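Local coordinates for cephalosporin acylase (Bacillus halodurans, PDB 2NLZ), which probably hydrolyses the amide bond of cephalosporin-type or gamma-glutamyl substrates, as a member of the gamma-glutamyltranspeptidase family of N-terminal nucleophile hydrolases, at residues Leu75-Gly80 with Lys428-Ile433; Ala362-Asp367 with Gly522-Gly527; Phe183-Pro188 with Gly384-Gly389. The protein carries 1 engineered substitution. One frame throughout, in Å; residues are numbered along the deposited sequence.

From the N terminus the chain first lays down 75-80, at the end of a strand, and then 183-188, in the last turn of a helix. After 362-367 comes 384-389, which closes contact 3 back onto 183-188. Next, 428-433 returns to 75-80 and closes contact 1 over 347 intervening residues, with contact 3 nested inside. Last, 522-527 meets 362-367 in contact 2, whose loop crosses both others. Contacts 1 and 2 are neighbours, with centres 12 Å apart; both lie in the beta core, contact 1 at the turn ends of two hairpins, contact 2 between two strands. Contact 3 lies far off, about 41 Å from contact 1 between centres, where a helix meets a short strand.

Contact 1 (Leu75-Gly80 with Lys428-Ile433); sequences LVWTKG and KNDQPI
The backbones come closest at Trp-77 and Pro-432, whose CA atoms are 7.4 Å apart, and each turns its side chain toward the other segment. Pro-432 lies over one face of the indole: its CB sits 3.6 Å from the centroid of the five-membered ring of Trp-77, 9° off the normal, a CH-pi contact. From there the proline ring extends along the indole, with CG 3.4 Å from Trp-77 NE1 and CD 3.7 Å from Trp-77 CZ2. On the opposite face the Gly-80 carbonyl carbon lies over the outer part of the ring. A chi1 of -178° points the indole away from the Trp-77 backbone N and across to the proline. At the edge of the six-membered ring, Asp-430 brings OD1 in plane to within 4.0 Å of Trp-77 CH2, its carboxylate turned 69° from the indole. Asp-430 belongs to a two-residue hairpin turn, closed by paired backbone bonds between Lys-428 and Gln-431. The contact thus joins the ends of two hairpins, 71-78/81-87 and 424-428/431-438, within the beta core expected of an N-terminal nucleophile hydrolase; Leu-82 and Phe-425 also pack on Trp-77, which shares backbone hydrogen bonding with Met-370 of strand 370-376.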
loop_
_atom_site.group_PDB
_atom_site.type_symbol
_atom_site.label_atom_id
_atom_site.label_comp_id
_atom_site.label_asym_id
_atom_site.label_seq_id
_atom_site.Cartn_x
_atom_site.Cartn_y
_atom_site.Cartn_z
ATOM N N LEU D 75 -11.047 -14.801 -33.519
ATOM C CA LEU D 75 -12.347 -15.349 -33.194
ATOM C C LEU D 75 -13.349 -14.237 -33.432
ATOM O O LEU D 75 -13.323 -13.210 -32.751
ATOM C CB LEU D 75 -12.415 -15.857 -31.752
ATOM C CG LEU D 75 -11.926 -17.291 -31.497
ATOM C CD1 LEU D 75 -12.010 -17.673 -30.032
ATOM C CD2 LEU D 75 -12.725 -18.268 -32.336
ATOM N N VAL D 76 -14.211 -14.425 -34.425
ATOM C CA VAL D 76 -15.184 -13.393 -34.777
ATOM C C VAL D 76 -16.616 -13.889 -34.581
ATOM O O VAL D 76 -16.991 -14.960 -35.062
ATOM C CB VAL D 76 -14.925 -12.808 -36.211
ATOM C CG1 VAL D 76 -14.489 -13.893 -37.163
ATOM C CG2 VAL D 76 -16.148 -12.108 -36.747
ATOM N N TRP D 77 -17.389 -13.122 -33.822
ATOM C CA TRP D 77 -18.801 -13.431 -33.622
ATOM C C TRP D 77 -19.639 -12.533 -34.488
ATOM O O TRP D 77 -19.638 -11.315 -34.318
ATOM C CB TRP D 77 -19.225 -13.226 -32.173
ATOM C CG TRP D 77 -20.666 -13.583 -31.905
ATOM C CD1 TRP D 77 -21.772 -12.785 -32.086
ATOM C CD2 TRP D 77 -21.156 -14.824 -31.374
ATOM N NE1 TRP D 77 -22.912 -13.460 -31.700
ATOM C CE2 TRP D 77 -22.558 -14.709 -31.260
ATOM C CE3 TRP D 77 -20.540 -16.022 -30.978
ATOM C CZ2 TRP D 77 -23.348 -15.744 -30.773
ATOM C CZ3 TRP D 77 -21.328 -17.049 -30.504
ATOM C CH2 TRP D 77 -22.713 -16.906 -30.407
ATOM N N THR D 78 -20.372 -13.150 -35.401
ATOM C CA THR D 78 -21.222 -12.423 -36.319
ATOM C C THR D 78 -22.353 -13.341 -36.752
ATOM O O THR D 78 -22.127 -14.542 -36.978
ATOM C CB THR D 78 -20.411 -11.886 -37.529
ATOM O OG1 THR D 78 -21.278 -11.185 -38.423
ATOM C CG2 THR D 78 -19.701 -13.014 -38.264
ATOM N N LYS D 79 -23.556 -12.764 -36.858
ATOM C CA LYS D 79 -24.805 -13.483 -37.191
ATOM C C LYS D 79 -25.046 -14.664 -36.250
ATOM O O LYS D 79 -25.286 -15.787 -36.709
ATOM C CB LYS D 79 -24.846 -13.989 -38.655
ATOM C CG LYS D 79 -23.905 -13.320 -39.677
ATOM C CD LYS D 79 -24.534 -12.134 -40.399
ATOM C CE LYS D 79 -23.582 -11.599 -41.465
ATOM N NZ LYS D 79 -24.172 -10.478 -42.246
ATOM N N GLY D 80 -24.951 -14.412 -34.945
ATOM C CA GLY D 80 -25.190 -15.438 -33.918
ATOM C C GLY D 80 -24.308 -16.686 -33.919
ATOM O O GLY D 80 -24.690 -17.717 -33.364
ATOM N N LYS D 428 -22.007 -17.436 -23.008
ATOM C CA LYS D 428 -22.881 -18.059 -22.009
ATOM C C LYS D 428 -24.251 -18.398 -22.598
ATOM O O LYS D 428 -25.007 -17.496 -22.974
ATOM C CB LYS D 428 -23.037 -17.151 -20.787
ATOM C CG LYS D 428 -23.858 -17.735 -19.646
ATOM C CD LYS D 428 -24.078 -16.694 -18.550
ATOM C CE LYS D 428 -25.040 -17.178 -17.471
ATOM N NZ LYS D 428 -24.482 -18.294 -16.667
ATOM N N ASN D 429 -24.557 -19.698 -22.660
ATOM C CA ASN D 429 -25.835 -20.210 -23.184
ATOM C C ASN D 429 -26.116 -19.757 -24.609
ATOM O O ASN D 429 -27.193 -19.224 -24.892
ATOM C CB ASN D 429 -27.023 -19.823 -22.285
ATOM C CG ASN D 429 -26.892 -20.352 -20.872
ATOM O OD1 ASN D 429 -26.335 -21.422 -20.638
ATOM N ND2 ASN D 429 -27.417 -19.598 -19.915
ATOM N N ASP D 430 -25.138 -19.957 -25.489
ATOM C CA ASP D 430 -25.206 -19.522 -26.899
ATOM C C ASP D 430 -25.497 -18.016 -27.101
ATOM O O ASP D 430 -26.033 -17.591 -28.128
ATOM C CB ASP D 430 -26.160 -20.413 -27.720
ATOM C CG ASP D 430 -25.859 -20.376 -29.218
ATOM O OD1 ASP D 430 -24.670 -20.273 -29.595
ATOM O OD2 ASP D 430 -26.816 -20.442 -30.019
ATOM N N GLN D 431 -25.134 -17.220 -26.100
ATOM C CA GLN D 431 -25.118 -15.770 -26.217
ATOM C C GLN D 431 -23.654 -15.328 -26.159
ATOM O O GLN D 431 -22.854 -15.913 -25.419
ATOM C CB GLN D 431 -25.928 -15.117 -25.091
ATOM C CG GLN D 431 -27.428 -15.414 -25.113
ATOM C CD GLN D 431 -28.127 -14.810 -26.318
ATOM O OE1 GLN D 431 -27.848 -13.675 -26.712
ATOM N NE2 GLN D 431 -29.040 -15.568 -26.910
ATOM N N PRO D 432 -23.287 -14.306 -26.951
ATOM C CA PRO D 432 -21.912 -13.848 -26.888
ATOM C C PRO D 432 -21.733 -12.907 -25.705
ATOM O O PRO D 432 -22.549 -11.992 -25.492
ATOM C CB PRO D 432 -21.755 -13.070 -28.187
ATOM C CG PRO D 432 -23.093 -12.469 -28.413
ATOM C CD PRO D 432 -24.081 -13.510 -27.906
ATOM N N ILE D 433 -20.689 -13.135 -24.919
ATOM C CA ILE D 433 -20.360 -12.118 -23.932
ATOM C C ILE D 433 -19.120 -11.303 -24.340
ATOM O O ILE D 433 -19.045 -10.115 -24.040
ATOM C CB ILE D 433 -20.413 -12.604 -22.446
ATOM C CG1 ILE D 433 -19.094 -13.186 -21.994
ATOM C CG2 ILE D 433 -21.581 -13.593 -22.193
ATOM C CD1 ILE D 433 -19.026 -13.225 -20.502
#

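Contact 2 (Ala362-Asp367 with Gly522-Gly527); sequences ATADGD and GVLAGG
Ala-364 and Leu-524 meet methyl to methyl, and this pair is the tight part of the contact. Both side chains leave the backbone toward the other segment, and their CA atoms are 7.9 Å apart. Leu-524 presents both ends of its fork to one methyl group: Ala-364 CB is 3.9 Å from Leu-524 CD2 and 4.1 Å from Leu-524 CD1. With chi1 at -55°, CG of the leucine lies opposite its own carbonyl carbon, and the fork is thrown forward onto the alanine. Ile-515 of strand 512-517 and Met-370 of strand 370-376 also touch Ala-364. Such face-to-face packing between strands fits the sandwich of two antiparallel sheets that N-terminal nucleophile hydrolases share. Neither strand bonds to the other; Ala-364 pairs with Met-25 in strand 24-28, while Leu-524 pairs with Ala-21 in strand 19-21, so the N-terminal segment runs alongside both layers. Toward the strand ends the fit slackens. Asp-365 offers just its carbonyl, O lying 4.4 Å from Leu-524 CD1, because its side chain points away; there OD1 accepts from Asn-369 N and OD2 from Ala-47 N, at the start of helix 47-61. Beyond it, Gly-366 and Asp-367 run out toward solvent. On the partner segment, Val-523 is partly exposed and packs on Gly-196 of the second subunit.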
loop_
_atom_site.group_PDB
_atom_site.type_symbol
_atom_site.label_atom_id
_atom_site.label_comp_id
_atom_site.label_asym_id
_atom_site.label_seq_id
_atom_site.Cartn_x
_atom_site.Cartn_y
_atom_site.Cartn_z
ATOM N N ALA D 362 -9.424 -5.877 -29.443
ATOM C CA ALA D 362 -10.796 -6.344 -29.343
ATOM C C ALA D 362 -11.755 -5.286 -29.822
ATOM O O ALA D 362 -11.620 -4.111 -29.477
ATOM C CB ALA D 362 -11.132 -6.758 -27.928
ATOM N N THR D 363 -12.720 -5.711 -30.635
ATOM C CA THR D 363 -13.735 -4.817 -31.175
ATOM C C THR D 363 -15.147 -5.399 -31.046
ATOM O O THR D 363 -15.357 -6.619 -31.102
ATOM C CB THR D 363 -13.482 -4.530 -32.646
ATOM O OG1 THR D 363 -13.241 -5.767 -33.315
ATOM C CG2 THR D 363 -12.264 -3.637 -32.833
ATOM N N ALA D 364 -16.112 -4.505 -30.872
ATOM C CA ALA D 364 -17.524 -4.873 -30.847
ATOM C C ALA D 364 -18.367 -3.715 -31.398
ATOM O O ALA D 364 -17.974 -2.541 -31.291
ATOM C CB ALA D 364 -17.955 -5.226 -29.438
ATOM N N ASP D 365 -19.512 -4.045 -31.992
ATOM C CA ASP D 365 -20.429 -3.015 -32.491
ATOM C C ASP D 365 -21.853 -3.134 -31.957
ATOM O O ASP D 365 -22.158 -4.024 -31.155
ATOM C CB ASP D 365 -20.413 -2.947 -34.029
ATOM C CG ASP D 365 -20.899 -4.233 -34.701
ATOM O OD1 ASP D 365 -21.729 -4.958 -34.116
ATOM O OD2 ASP D 365 -20.465 -4.503 -35.844
ATOM N N GLY D 366 -22.716 -2.231 -32.418
ATOM C CA GLY D 366 -24.118 -2.204 -32.014
ATOM C C GLY D 366 -24.958 -3.338 -32.562
ATOM O O GLY D 366 -25.922 -3.744 -31.931
ATOM N N ASP D 367 -24.574 -3.859 -33.727
ATOM C CA ASP D 367 -25.323 -4.919 -34.418
ATOM C C ASP D 367 -24.963 -6.332 -33.955
ATOM O O ASP D 367 -25.262 -7.307 -34.648
ATOM C CB ASP D 367 -25.106 -4.825 -35.932
ATOM C CG ASP D 367 -25.458 -3.454 -36.496
ATOM O OD1 ASP D 367 -26.595 -2.992 -36.273
ATOM O OD2 ASP D 367 -24.603 -2.841 -37.173
ATOM N N GLY D 522 -27.499 -5.167 -23.882
ATOM C CA GLY D 522 -26.665 -4.905 -25.051
ATOM C C GLY D 522 -25.529 -3.924 -24.803
ATOM O O GLY D 522 -24.756 -3.623 -25.713
ATOM N N VAL D 523 -25.420 -3.434 -23.568
ATOM C CA VAL D 523 -24.387 -2.471 -23.205
ATOM C C VAL D 523 -22.978 -3.106 -23.153
ATOM O O VAL D 523 -22.784 -4.198 -22.599
ATOM C CB VAL D 523 -24.768 -1.674 -21.905
ATOM C CG1 VAL D 523 -24.757 -2.565 -20.663
ATOM C CG2 VAL D 523 -23.875 -0.455 -21.715
ATOM N N LEU D 524 -22.011 -2.419 -23.765
ATOM C CA LEU D 524 -20.635 -2.895 -23.858
ATOM C C LEU D 524 -19.764 -2.295 -22.759
ATOM O O LEU D 524 -19.755 -1.087 -22.545
ATOM C CB LEU D 524 -20.035 -2.544 -25.224
ATOM C CG LEU D 524 -20.757 -2.980 -26.500
ATOM C CD1 LEU D 524 -20.188 -2.219 -27.700
ATOM C CD2 LEU D 524 -20.674 -4.483 -26.731
ATOM N N ALA D 525 -19.020 -3.156 -22.076
ATOM C CA ALA D 525 -18.144 -2.732 -20.993
ATOM C C ALA D 525 -16.706 -3.143 -21.280
ATOM O O ALA D 525 -16.403 -4.326 -21.460
ATOM C CB ALA D 525 -18.615 -3.305 -19.672
ATOM N N GLY D 526 -15.822 -2.153 -21.310
ATOM C CA GLY D 526 -14.456 -2.382 -21.722
ATOM C C GLY D 526 -13.401 -2.126 -20.678
ATOM O O GLY D 526 -13.536 -1.244 -19.817
ATOM N N GLY D 527 -12.350 -2.933 -20.767
ATOM C CA GLY D 527 -11.157 -2.797 -19.953
ATOM C C GLY D 527 -9.925 -2.816 -20.845
ATOM O O GLY D 527 -9.878 -3.551 -21.845
#

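Contact 3 (Phe183-Pro188 with Gly384-Gly389); sequences FDTFAP and GVVVPG
Val-386 pushes its two methyl groups against consecutive residues in the last turn of the helix around 180-186. Val-386 CG2 comes to the edge of the Phe-186 ring, near its plane, and is 3.8 Å from Phe-186 CE2; Val-386 CG1 lies 3.9 Å from Thr-185 OG1. The fork is set by chi1 of 177°, which places Val-386 CG1 opposite the backbone N and Val-386 CG2 opposite the carbonyl carbon, one branch for each partner. Thr-185 also covers Phe-186: its CG2 stands over the centre of the ring, 3.8 Å above the plane. Val-386 thus meets the edge of a ring that has a threonine methyl over one face. Trp-182 and Phe-381 meet the same ring, each with planes inclined by about 55°, and Pro-63 adds to its surroundings. Behind the short, weakly bonded strand about 386-387, Val-387 points away from the helix and packs on Ile-228, which places the strand between helices 180-186 and 223-234. The carbonyls of Thr-185 and Phe-186 accept from the indole nitrogens of Trp-199 and Trp-163. The Thr-185 hydroxyl donates to Pro-181 O, one turn back, and so touches Val-386 only through van der Waals contact; this junction therefore relies on packing rather than directional bonds.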
loop_
_atom_site.group_PDB
_atom_site.type_symbol
_atom_site.label_atom_id
_atom_site.label_comp_id
_atom_site.label_asym_id
_atom_site.label_seq_id
_atom_site.Cartn_x
_atom_site.Cartn_y
_atom_site.Cartn_z
ATOM N N PHE D 183 17.776 -1.761 -40.372
ATOM C CA PHE D 183 18.381 -0.526 -39.905
ATOM C C PHE D 183 17.952 0.665 -40.759
ATOM O O PHE D 183 17.813 1.767 -40.247
ATOM C CB PHE D 183 19.908 -0.638 -39.884
ATOM C CG PHE D 183 20.436 -1.572 -38.828
ATOM C CD1 PHE D 183 20.569 -1.149 -37.512
ATOM C CD2 PHE D 183 20.805 -2.869 -39.149
ATOM C CE1 PHE D 183 21.049 -2.008 -36.538
ATOM C CE2 PHE D 183 21.290 -3.734 -38.182
ATOM C CZ PHE D 183 21.411 -3.302 -36.873
ATOM N N ASP D 184 17.742 0.448 -42.054
ATOM C CA ASP D 184 17.313 1.528 -42.941
ATOM C C ASP D 184 15.871 1.953 -42.650
ATOM O O ASP D 184 15.549 3.145 -42.701
ATOM C CB ASP D 184 17.465 1.121 -44.409
ATOM C CG ASP D 184 18.914 0.978 -44.830
ATOM O OD1 ASP D 184 19.807 1.540 -44.157
ATOM O OD2 ASP D 184 19.156 0.301 -45.847
ATOM N N THR D 185 15.028 0.969 -42.327
ATOM C CA THR D 185 13.608 1.169 -42.057
ATOM C C THR D 185 13.310 1.629 -40.625
ATOM O O THR D 185 12.568 2.585 -40.426
ATOM C CB THR D 185 12.826 -0.127 -42.320
ATOM O OG1 THR D 185 13.064 -0.555 -43.661
ATOM C CG2 THR D 185 11.326 0.061 -42.095
ATOM N N PHE D 186 13.882 0.943 -39.637
ATOM C CA PHE D 186 13.509 1.166 -38.236
ATOM C C PHE D 186 14.507 1.991 -37.433
ATOM O O PHE D 186 14.205 2.420 -36.315
ATOM C CB PHE D 186 13.248 -0.167 -37.537
ATOM C CG PHE D 186 12.133 -0.946 -38.138
ATOM C CD1 PHE D 186 10.851 -0.429 -38.159
ATOM C CD2 PHE D 186 12.361 -2.192 -38.687
ATOM C CE1 PHE D 186 9.812 -1.145 -38.709
ATOM C CE2 PHE D 186 11.329 -2.918 -39.249
ATOM C CZ PHE D 186 10.053 -2.394 -39.261
ATOM N N ALA D 187 15.695 2.202 -37.993
ATOM C CA ALA D 187 16.676 3.098 -37.385
ATOM C C ALA D 187 17.263 4.069 -38.413
ATOM O O ALA D 187 18.466 4.041 -38.668
ATOM C CB ALA D 187 17.772 2.295 -36.730
ATOM N N PRO D 188 16.418 4.946 -38.994
ATOM C CA PRO D 188 16.882 5.701 -40.157
ATOM C C PRO D 188 17.898 6.787 -39.821
ATOM O O PRO D 188 18.660 7.198 -40.691
ATOM C CB PRO D 188 15.595 6.315 -40.718
ATOM C CG PRO D 188 14.683 6.398 -39.576
ATOM C CD PRO D 188 15.037 5.304 -38.620
ATOM N N GLY D 384 14.317 -10.089 -38.184
ATOM C CA GLY D 384 15.262 -9.052 -38.583
ATOM C C GLY D 384 15.350 -8.874 -40.087
ATOM O O GLY D 384 15.917 -7.887 -40.583
ATOM N N VAL D 385 14.790 -9.832 -40.815
ATOM C CA VAL D 385 14.698 -9.726 -42.252
ATOM C C VAL D 385 13.600 -8.744 -42.599
ATOM O O VAL D 385 12.430 -8.966 -42.294
ATOM C CB VAL D 385 14.413 -11.080 -42.902
ATOM C CG1 VAL D 385 14.380 -10.950 -44.425
ATOM C CG2 VAL D 385 15.469 -12.070 -42.490
ATOM N N VAL D 386 13.992 -7.633 -43.199
ATOM C CA VAL D 386 13.032 -6.702 -43.748
ATOM C C VAL D 386 13.295 -6.643 -45.241
ATOM O O VAL D 386 14.418 -6.364 -45.654
ATOM C CB VAL D 386 13.170 -5.306 -43.119
ATOM C CG1 VAL D 386 12.191 -4.332 -43.759
ATOM C CG2 VAL D 386 12.933 -5.368 -41.616
ATOM N N VAL D 387 12.275 -6.952 -46.041
ATOM C CA VAL D 387 12.384 -6.873 -47.498
ATOM C C VAL D 387 12.562 -5.398 -47.825
ATOM O O VAL D 387 11.745 -4.582 -47.421
ATOM C CB VAL D 387 11.144 -7.477 -48.194
ATOM C CG1 VAL D 387 11.270 -7.401 -49.711
ATOM C CG2 VAL D 387 10.940 -8.923 -47.757
ATOM N N PRO D 388 13.660 -5.048 -48.514
ATOM C CA PRO D 388 14.121 -3.663 -48.632
ATOM C C PRO D 388 13.105 -2.723 -49.277
ATOM O O PRO D 388 12.426 -3.094 -50.246
ATOM C CB PRO D 388 15.373 -3.784 -49.508
ATOM C CG PRO D 388 15.218 -5.082 -50.228
ATOM C CD PRO D 388 14.540 -5.970 -49.249
ATOM N N GLY D 389 12.992 -1.521 -48.714
ATOM C CA GLY D 389 12.108 -0.482 -49.245
ATOM C C GLY D 389 10.614 -0.748 -49.155
ATOM O O GLY D 389 9.814 0.052 -49.638
#